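PDB 6K97: fusion DH, which forms the dehydratase domain, split between two proteins in cremimycin biosynthesis and joined here by engineering, that probably dehydrates the growing polyketide chain. Local coordinates for residues Ser109-Val117 and Leu128-Asp136; Gly214-Ala222 and Ala232-Ser242. All coordinates share one frame; numbering follows the deposited sequence.

Interaction 1 of 2, residues Ser109-Val117 and Leu128-Asp136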
loop_
_atom_site.group_PDB
_atom_site.type_symbol
_atom_site.label_atom_id
_atom_site.label_comp_id
_atom_site.label_asym_id
_atom_site.label_seq_id
_atom_site.Cartn_x
_atom_site.Cartn_y
_atom_site.Cartn_z
ATOM N N SER A 109 -23.204 -2.896 3.350
ATOM C CA SER A 109 -21.970 -2.132 3.527
ATOM C C SER A 109 -20.755 -2.950 3.179
ATOM O O SER A 109 -20.824 -4.171 2.997
ATOM C CB SER A 109 -21.843 -1.629 4.953
ATOM O OG SER A 109 -21.370 -2.667 5.819
ATOM N N SER A 110 -19.639 -2.260 3.062
ATOM C CA SER A 110 -18.395 -2.896 2.667
ATOM C C SER A 110 -17.228 -1.996 3.007
ATOM O O SER A 110 -17.341 -0.760 2.946
ATOM C CB SER A 110 -18.359 -3.182 1.179
ATOM O OG SER A 110 -18.141 -1.957 0.530
ATOM N N SER A 111 -16.114 -2.633 3.383
ATOM C CA SER A 111 -15.045 -1.951 4.062
ATOM C C SER A 111 -13.748 -2.136 3.282
ATOM O O SER A 111 -13.451 -3.206 2.792
ATOM C CB SER A 111 -14.893 -2.542 5.463
ATOM O OG SER A 111 -15.757 -1.983 6.426
ATOM N N LEU A 112 -12.944 -1.092 3.219
ATOM C CA LEU A 112 -11.551 -1.272 2.855
ATOM C C LEU A 112 -10.808 -1.800 4.075
ATOM O O LEU A 112 -10.877 -1.220 5.118
ATOM C CB LEU A 112 -10.921 0.019 2.376
ATOM C CG LEU A 112 -11.645 0.783 1.268
ATOM C CD1 LEU A 112 -10.687 1.816 0.725
ATOM C CD2 LEU A 112 -12.151 -0.130 0.152
ATOM N N LEU A 113 -10.091 -2.889 3.916
ATOM C CA LEU A 113 -9.337 -3.548 4.985
ATOM C C LEU A 113 -7.826 -3.502 4.701
ATOM O O LEU A 113 -7.357 -3.819 3.581
ATOM C CB LEU A 113 -9.771 -5.008 5.029
ATOM C CG LEU A 113 -9.121 -5.804 6.130
ATOM C CD1 LEU A 113 -9.504 -5.279 7.510
ATOM C CD2 LEU A 113 -9.492 -7.289 5.968
ATOM N N GLN A 114 -7.065 -3.173 5.725
ATOM C CA GLN A 114 -5.610 -2.984 5.602
ATOM C C GLN A 114 -4.847 -3.571 6.791
ATOM O O GLN A 114 -5.253 -3.424 7.943
ATOM C CB GLN A 114 -5.241 -1.522 5.423
ATOM C CG GLN A 114 -5.738 -1.043 4.058
ATOM C CD GLN A 114 -5.204 0.303 3.565
ATOM O OE1 GLN A 114 -4.588 1.104 4.319
ATOM N NE2 GLN A 114 -5.462 0.565 2.277
ATOM N N VAL A 115 -3.721 -4.200 6.483
ATOM C CA VAL A 115 -2.762 -4.608 7.463
ATOM C C VAL A 115 -1.470 -3.906 7.155
ATOM O O VAL A 115 -0.968 -4.024 6.056
ATOM C CB VAL A 115 -2.522 -6.118 7.386
ATOM C CG1 VAL A 115 -1.534 -6.531 8.463
ATOM C CG2 VAL A 115 -3.843 -6.899 7.520
ATOM N N ALA A 116 -0.908 -3.178 8.125
ATOM C CA ALA A 116 0.397 -2.543 7.969
ATOM C C ALA A 116 1.427 -3.179 8.882
ATOM O O ALA A 116 1.183 -3.343 10.092
ATOM C CB ALA A 116 0.306 -1.087 8.276
ATOM N N VAL A 117 2.603 -3.497 8.305
ATOM C CA VAL A 117 3.728 -3.976 9.061
ATOM C C VAL A 117 4.951 -3.038 8.980
ATOM O O VAL A 117 5.417 -2.662 7.889
ATOM C CB VAL A 117 4.102 -5.326 8.524
ATOM C CG1 VAL A 117 5.311 -5.884 9.247
ATOM C CG2 VAL A 117 2.914 -6.248 8.663
ATOM N N LEU A 128 2.725 -4.265 14.017
ATOM C CA LEU A 128 1.660 -4.693 13.119
ATOM C C LEU A 128 0.369 -3.952 13.529
ATOM O O LEU A 128 0.105 -3.843 14.702
ATOM C CB LEU A 128 1.442 -6.208 13.211
ATOM C CG LEU A 128 0.314 -6.766 12.347
ATOM C CD1 LEU A 128 0.672 -8.105 11.738
ATOM C CD2 LEU A 128 -0.995 -6.879 13.108
ATOM N N THR A 129 -0.404 -3.485 12.563
ATOM C CA THR A 129 -1.718 -2.879 12.802
ATOM C C THR A 129 -2.754 -3.297 11.765
ATOM O O THR A 129 -2.413 -3.463 10.606
ATOM C CB THR A 129 -1.619 -1.348 12.704
ATOM O OG1 THR A 129 -0.460 -0.948 13.421
ATOM C CG2 THR A 129 -2.800 -0.683 13.285
ATOM N N ILE A 130 -4.010 -3.406 12.195
ATOM C CA ILE A 130 -5.135 -3.746 11.310
ATOM C C ILE A 130 -6.245 -2.722 11.482
ATOM O O ILE A 130 -6.651 -2.355 12.609
ATOM C CB ILE A 130 -5.692 -5.124 11.609
ATOM C CG1 ILE A 130 -4.573 -6.190 11.604
ATOM C CG2 ILE A 130 -6.740 -5.479 10.585
ATOM C CD1 ILE A 130 -4.999 -7.578 12.059
ATOM N N ARG A 131 -6.680 -2.199 10.364
ATOM C CA ARG A 131 -7.556 -1.047 10.342
ATOM C C ARG A 131 -8.478 -1.128 9.127
ATOM O O ARG A 131 -8.190 -1.858 8.174
ATOM C CB ARG A 131 -6.754 0.243 10.278
ATOM C CG ARG A 131 -6.088 0.421 8.907
ATOM C CD ARG A 131 -5.305 1.685 8.737
ATOM N NE ARG A 131 -4.798 1.761 7.373
ATOM C CZ ARG A 131 -4.149 2.825 6.862
ATOM N NH1 ARG A 131 -3.724 2.778 5.607
ATOM N NH2 ARG A 131 -3.936 3.938 7.576
ATOM N N SER A 132 -9.593 -0.411 9.188
ATOM C CA SER A 132 -10.551 -0.396 8.084
ATOM C C SER A 132 -11.349 0.890 8.103
ATOM O O SER A 132 -11.279 1.695 9.062
ATOM C CB SER A 132 -11.544 -1.566 8.162
ATOM O OG SER A 132 -12.509 -1.388 9.199
ATOM N N HIS A 133 -12.067 1.092 7.019
ATOM C CA HIS A 133 -13.069 2.120 6.986
ATOM C C HIS A 133 -14.093 1.788 5.929
ATOM O O HIS A 133 -13.770 1.105 4.921
ATOM C CB HIS A 133 -12.458 3.529 6.816
ATOM C CG HIS A 133 -11.969 3.854 5.434
ATOM N ND1 HIS A 133 -12.793 3.860 4.335
ATOM C CD2 HIS A 133 -10.770 4.306 5.005
ATOM C CE1 HIS A 133 -12.107 4.236 3.276
ATOM N NE2 HIS A 133 -10.875 4.510 3.656
ATOM N N GLY A 134 -15.314 2.289 6.144
ATOM C CA GLY A 134 -16.421 2.076 5.198
ATOM C C GLY A 134 -16.084 2.646 3.810
ATOM O O GLY A 134 -15.385 3.675 3.676
ATOM N N GLU A 135 -16.577 1.968 2.773
ATOM C CA GLU A 135 -16.215 2.300 1.383
ATOM C C GLU A 135 -16.326 3.753 0.958
ATOM O O GLU A 135 -15.497 4.195 0.167
ATOM C CB GLU A 135 -16.972 1.439 0.379
ATOM C CG GLU A 135 -16.097 0.383 -0.262
ATOM C CD GLU A 135 -16.603 -0.021 -1.631
ATOM O OE1 GLU A 135 -17.029 0.850 -2.437
ATOM O OE2 GLU A 135 -16.574 -1.235 -1.900
ATOM N N ASP A 136 -17.306 4.492 1.467
ATOM C CA ASP A 136 -17.347 5.938 1.189
ATOM C C ASP A 136 -17.265 6.784 2.475
ATOM O O ASP A 136 -18.047 7.705 2.699
ATOM C CB ASP A 136 -18.521 6.334 0.239
ATOM C CG ASP A 136 -19.796 5.489 0.440
ATOM O OD1 ASP A 136 -20.182 5.242 1.608
ATOM O OD2 ASP A 136 -20.423 5.099 -0.581
HETATM O O HOH W 1 2.511 -1.206 12.243
#
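From Ser111 opposite Gly134 to Val117 opposite Leu128, the chains run antiparallel, the axes of segments 110-117 and 128-134 being 4.6 Å apart with 156° between their directions. Paired backbone bonds at Leu112-His133, Gln114-Arg131 and Ala116-Thr129 hold this beta hairpin, strands 110-117 and 126-134, of the N-terminal hotdog half, the first part of the fusion. Leu113, Val115, Val117, Leu128 and Ile130 make a largely apolar face, which Ser132 shares and helix 75-88 covers. With CG trans to the main-chain N (chi1 -177°), Leu113 lays CD1 beside Ile130, 4.1 Å from Ile130 CG2; branched aliphatic chains suit this buried side. On the other face Leu112 CB lies over the His133 ring, and Leu112 CD1 comes within 3.8 Å of His133 CE1. Gln114 and Arg131 extend alongside each other; the bond from Arg131 NE to Gln114 OE1 is weak and the place of OE1 doubtful. Their polar ends have firmer partners in the second subunit, Gly28 O for Gln114 NE2 and Glu42 O for Arg131 NH1. Near the end of the contact, Ser110 OG donates weakly to OE2 of the poorly ordered Glu135, which also forms a salt bridge with Arg53. Gly134 O lies close to the His133 ring plane and takes the bond from His133 ND1 at 2.7 Å, although ND1 sits well above the plane of that carbonyl.

Interaction 2 of 2, residues Gly214-Ala222 and Ala232-Ser242. With SO4 (sulfate ion), chain C.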
loop_
_atom_site.group_PDB
_atom_site.type_symbol
_atom_site.label_atom_id
_atom_site.label_comp_id
_atom_site.label_asym_id
_atom_site.label_seq_id
_atom_site.Cartn_x
_atom_site.Cartn_y
_atom_site.Cartn_z
ATOM N N GLY A 214 -23.985 -19.113 13.873
ATOM C CA GLY A 214 -24.573 -19.883 12.799
ATOM C C GLY A 214 -23.710 -21.094 12.444
ATOM O O GLY A 214 -22.705 -21.391 13.093
ATOM N N GLU A 215 -24.116 -21.785 11.393
ATOM C CA GLU A 215 -23.632 -23.104 11.102
ATOM C C GLU A 215 -22.124 -23.154 10.907
ATOM O O GLU A 215 -21.447 -24.076 11.403
ATOM C CB GLU A 215 -24.400 -23.710 9.932
ATOM C CG GLU A 215 -24.261 -25.227 9.942
ATOM C CD GLU A 215 -25.034 -25.921 8.834
ATOM O OE1 GLU A 215 -25.898 -25.257 8.173
ATOM O OE2 GLU A 215 -24.742 -27.128 8.644
ATOM N N THR A 216 -21.579 -22.166 10.223
ATOM C CA THR A 216 -20.142 -22.187 9.972
ATOM C C THR A 216 -19.282 -22.108 11.223
ATOM O O THR A 216 -18.129 -22.583 11.228
ATOM C CB THR A 216 -19.678 -21.021 9.092
ATOM O OG1 THR A 216 -20.448 -20.977 7.890
ATOM C CG2 THR A 216 -18.205 -21.240 8.727
ATOM N N PHE A 217 -19.815 -21.441 12.253
ATOM C CA PHE A 217 -19.093 -21.247 13.492
ATOM C C PHE A 217 -19.505 -22.199 14.571
ATOM O O PHE A 217 -19.082 -22.055 15.673
ATOM C CB PHE A 217 -19.201 -19.801 13.974
ATOM C CG PHE A 217 -18.332 -18.870 13.204
ATOM C CD1 PHE A 217 -18.704 -18.454 11.932
ATOM C CD2 PHE A 217 -17.122 -18.458 13.708
ATOM C CE1 PHE A 217 -17.895 -17.634 11.190
ATOM C CE2 PHE A 217 -16.293 -17.651 12.964
ATOM C CZ PHE A 217 -16.690 -17.231 11.696
ATOM N N ARG A 218 -20.269 -23.225 14.256
ATOM C CA ARG A 218 -20.580 -24.247 15.263
ATOM C C ARG A 218 -19.683 -25.437 14.946
ATOM O O ARG A 218 -20.157 -26.505 14.603
ATOM C CB ARG A 218 -22.041 -24.647 15.217
ATOM C CG ARG A 218 -22.973 -23.598 15.749
ATOM C CD ARG A 218 -24.260 -24.208 16.275
ATOM N NE ARG A 218 -25.007 -24.802 15.174
ATOM C CZ ARG A 218 -25.843 -24.140 14.367
ATOM N NH1 ARG A 218 -26.044 -22.826 14.469
ATOM N NH2 ARG A 218 -26.453 -24.784 13.386
ATOM N N GLY A 219 -18.381 -25.236 15.079
ATOM C CA GLY A 219 -17.383 -26.222 14.687
ATOM C C GLY A 219 -16.889 -27.142 15.776
ATOM O O GLY A 219 -16.202 -28.093 15.495
ATOM N N LEU A 220 -17.291 -26.908 17.023
ATOM C CA LEU A 220 -16.958 -27.835 18.110
ATOM C C LEU A 220 -17.784 -29.122 17.991
ATOM O O LEU A 220 -18.904 -29.130 18.386
ATOM C CB LEU A 220 -17.173 -27.150 19.468
ATOM C CG LEU A 220 -16.883 -27.970 20.730
ATOM C CD1 LEU A 220 -15.422 -28.334 20.838
ATOM C CD2 LEU A 220 -17.314 -27.250 22.009
ATOM N N ARG A 221 -17.217 -30.202 17.477
ATOM C CA ARG A 221 -17.941 -31.473 17.312
ATOM C C ARG A 221 -18.008 -32.352 18.596
ATOM O O ARG A 221 -18.940 -33.119 18.745
ATOM C CB ARG A 221 -17.327 -32.357 16.185
ATOM C CG ARG A 221 -17.314 -31.923 14.708
ATOM C CD ARG A 221 -18.230 -30.842 14.110
ATOM N NE ARG A 221 -19.549 -30.695 14.682
ATOM C CZ ARG A 221 -20.379 -29.694 14.379
ATOM N NH1 ARG A 221 -20.033 -28.769 13.483
ATOM N NH2 ARG A 221 -21.572 -29.629 14.965
ATOM N N ALA A 222 -17.006 -32.275 19.474
ATOM C CA ALA A 222 -16.856 -33.176 20.648
ATOM C C ALA A 222 -15.885 -32.590 21.675
ATOM O O ALA A 222 -15.002 -31.856 21.325
ATOM C CB ALA A 222 -16.382 -34.553 20.216
ATOM N N ALA A 232 -10.672 -30.942 22.725
ATOM C CA ALA A 232 -11.750 -30.663 21.786
ATOM C C ALA A 232 -11.447 -31.148 20.376
ATOM O O ALA A 232 -10.341 -30.927 19.877
ATOM C CB ALA A 232 -11.974 -29.168 21.760
ATOM N N ASP A 233 -12.418 -31.788 19.727
ATOM C CA ASP A 233 -12.348 -32.007 18.295
ATOM C C ASP A 233 -13.146 -30.886 17.634
ATOM O O ASP A 233 -14.318 -30.694 17.937
ATOM C CB ASP A 233 -12.915 -33.364 17.906
ATOM C CG ASP A 233 -11.998 -34.509 18.269
ATOM O OD1 ASP A 233 -10.983 -34.296 18.968
ATOM O OD2 ASP A 233 -12.265 -35.632 17.818
ATOM N N VAL A 234 -12.489 -30.141 16.749
ATOM C CA VAL A 234 -13.132 -29.084 15.993
ATOM C C VAL A 234 -12.942 -29.336 14.504
ATOM O O VAL A 234 -11.989 -29.975 14.075
ATOM C CB VAL A 234 -12.623 -27.673 16.392
ATOM C CG1 VAL A 234 -12.758 -27.477 17.880
ATOM C CG2 VAL A 234 -11.164 -27.469 16.033
ATOM N N GLU A 235 -13.889 -28.839 13.735
ATOM C CA GLU A 235 -13.921 -28.974 12.291
ATOM C C GLU A 235 -14.615 -27.711 11.760
ATOM O O GLU A 235 -15.134 -26.950 12.540
ATOM C CB GLU A 235 -14.634 -30.238 11.863
ATOM C CG GLU A 235 -13.976 -30.845 10.621
ATOM C CD GLU A 235 -14.464 -32.249 10.293
ATOM O OE1 GLU A 235 -15.471 -32.700 10.924
ATOM O OE2 GLU A 235 -13.848 -32.867 9.392
ATOM N N VAL A 236 -14.530 -27.427 10.464
ATOM C CA VAL A 236 -15.210 -26.247 9.930
ATOM C C VAL A 236 -16.677 -26.616 9.694
ATOM O O VAL A 236 -16.977 -27.549 8.920
ATOM C CB VAL A 236 -14.577 -25.766 8.600
ATOM C CG1 VAL A 236 -15.266 -24.503 8.107
ATOM C CG2 VAL A 236 -13.102 -25.502 8.791
ATOM N N GLY A 237 -17.580 -25.898 10.358
ATOM C CA GLY A 237 -19.018 -26.129 10.212
ATOM C C GLY A 237 -19.519 -25.721 8.835
ATOM O O GLY A 237 -18.975 -24.804 8.221
ATOM N N ALA A 238 -20.513 -26.439 8.314
ATOM C CA ALA A 238 -21.116 -26.130 6.999
ATOM C C ALA A 238 -20.075 -25.868 5.905
ATOM O O ALA A 238 -19.992 -24.748 5.370
ATOM C CB ALA A 238 -22.066 -24.948 7.130
ATOM N N PRO A 239 -19.270 -26.901 5.566
ATOM C CA PRO A 239 -18.106 -26.737 4.661
ATOM C C PRO A 239 -18.428 -26.005 3.343
ATOM O O PRO A 239 -17.774 -25.004 2.985
ATOM C CB PRO A 239 -17.663 -28.182 4.383
ATOM C CG PRO A 239 -18.226 -29.010 5.505
ATOM C CD PRO A 239 -19.436 -28.300 6.029
ATOM N N ALA A 240 -19.460 -26.479 2.657
ATOM C CA ALA A 240 -19.879 -25.900 1.371
ATOM C C ALA A 240 -20.197 -24.398 1.427
ATOM O O ALA A 240 -20.434 -23.787 0.395
ATOM C CB ALA A 240 -21.079 -26.668 0.812
ATOM N N SER A 241 -20.193 -23.804 2.619
ATOM C CA SER A 241 -20.585 -22.403 2.770
ATOM C C SER A 241 -19.470 -21.414 3.165
ATOM O O SER A 241 -19.769 -20.234 3.373
ATOM C CB SER A 241 -21.768 -22.310 3.747
ATOM O OG SER A 241 -22.974 -22.721 3.122
ATOM N N SER A 242 -18.211 -21.864 3.281
ATOM C CA SER A 242 -17.054 -20.914 3.377
ATOM C C SER A 242 -16.026 -21.209 2.291
ATOM O O SER A 242 -16.203 -22.178 1.570
ATOM C CB SER A 242 -16.411 -20.890 4.798
ATOM O OG SER A 242 -16.654 -22.064 5.563
HETATM S S SO4 C . -28.069 -21.689 11.415
HETATM O O1 SO4 C . -26.910 -21.142 10.641
HETATM O O2 SO4 C . -27.941 -21.337 12.849
HETATM O O3 SO4 C . -29.324 -21.063 10.915
HETATM O O4 SO4 C . -28.178 -23.180 11.289
#
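Glu215 lies along the methyl group of Ala238: its chain is extended, with CG anti to the backbone N (chi1 -160°), and Ala238 CB touches Glu215 CD at 3.6 Å. Next to it Thr216 CG2 packs against Ser242 OG at 3.6 Å, while the backbone N of Thr216 is bound by Asp64 of the fusion's first part. Small residues let the chains close in here; lacking a side chain, Gly237 brings its CA to 3.4 Å from Glu215 O. Farther along, Leu220 sends CD1 across to Ala232 CB at 3.7 Å and to Val234 CG1, an apolar patch that helices 199-208 and 252-266 cover. Leu220, Ala232 and Val234 belong to a beta hairpin, strands 220-226 and 229-235, in the second part of the fusion, predicted to be the C-terminal hotdog fold. A classic beta bulge interrupts its pairing: Arg221 and Ala222 both face Asp233, whose O takes a bond from Arg221 N (3.0 Å) and a weak one from Ala222 N. On the 214-222 segment Arg218 bends at chi3 (-66°), and Glu215 CA sits against one face of its guanidinium, displaced toward the rim. Arg218 NH1 and NH2 grip sulfate O2 and O4 almost straight, at 172° each, and Glu215 N donates to sulfate O1 at 3.0 Å.

Each interaction centres on a beta hairpin in a different part of the engineered chain, interaction 1 (109-117 with 128-136) in the first and interaction 2 (214-222 with 232-242) in the second. They lie on opposite sides of the chain's centre, as the two halves of a double hotdog do: their centres are 27 Å apart, their nearest atoms about 14 Å, and they do not touch. Each has its own helical cover and strand neighbours. Their surroundings differ, for interaction 1 meets the second subunit whereas no other protein chain touches interaction 2. The sulfate at interaction 2 probably came from the crystallisation liquor, and so does not by itself mark a substrate pocket.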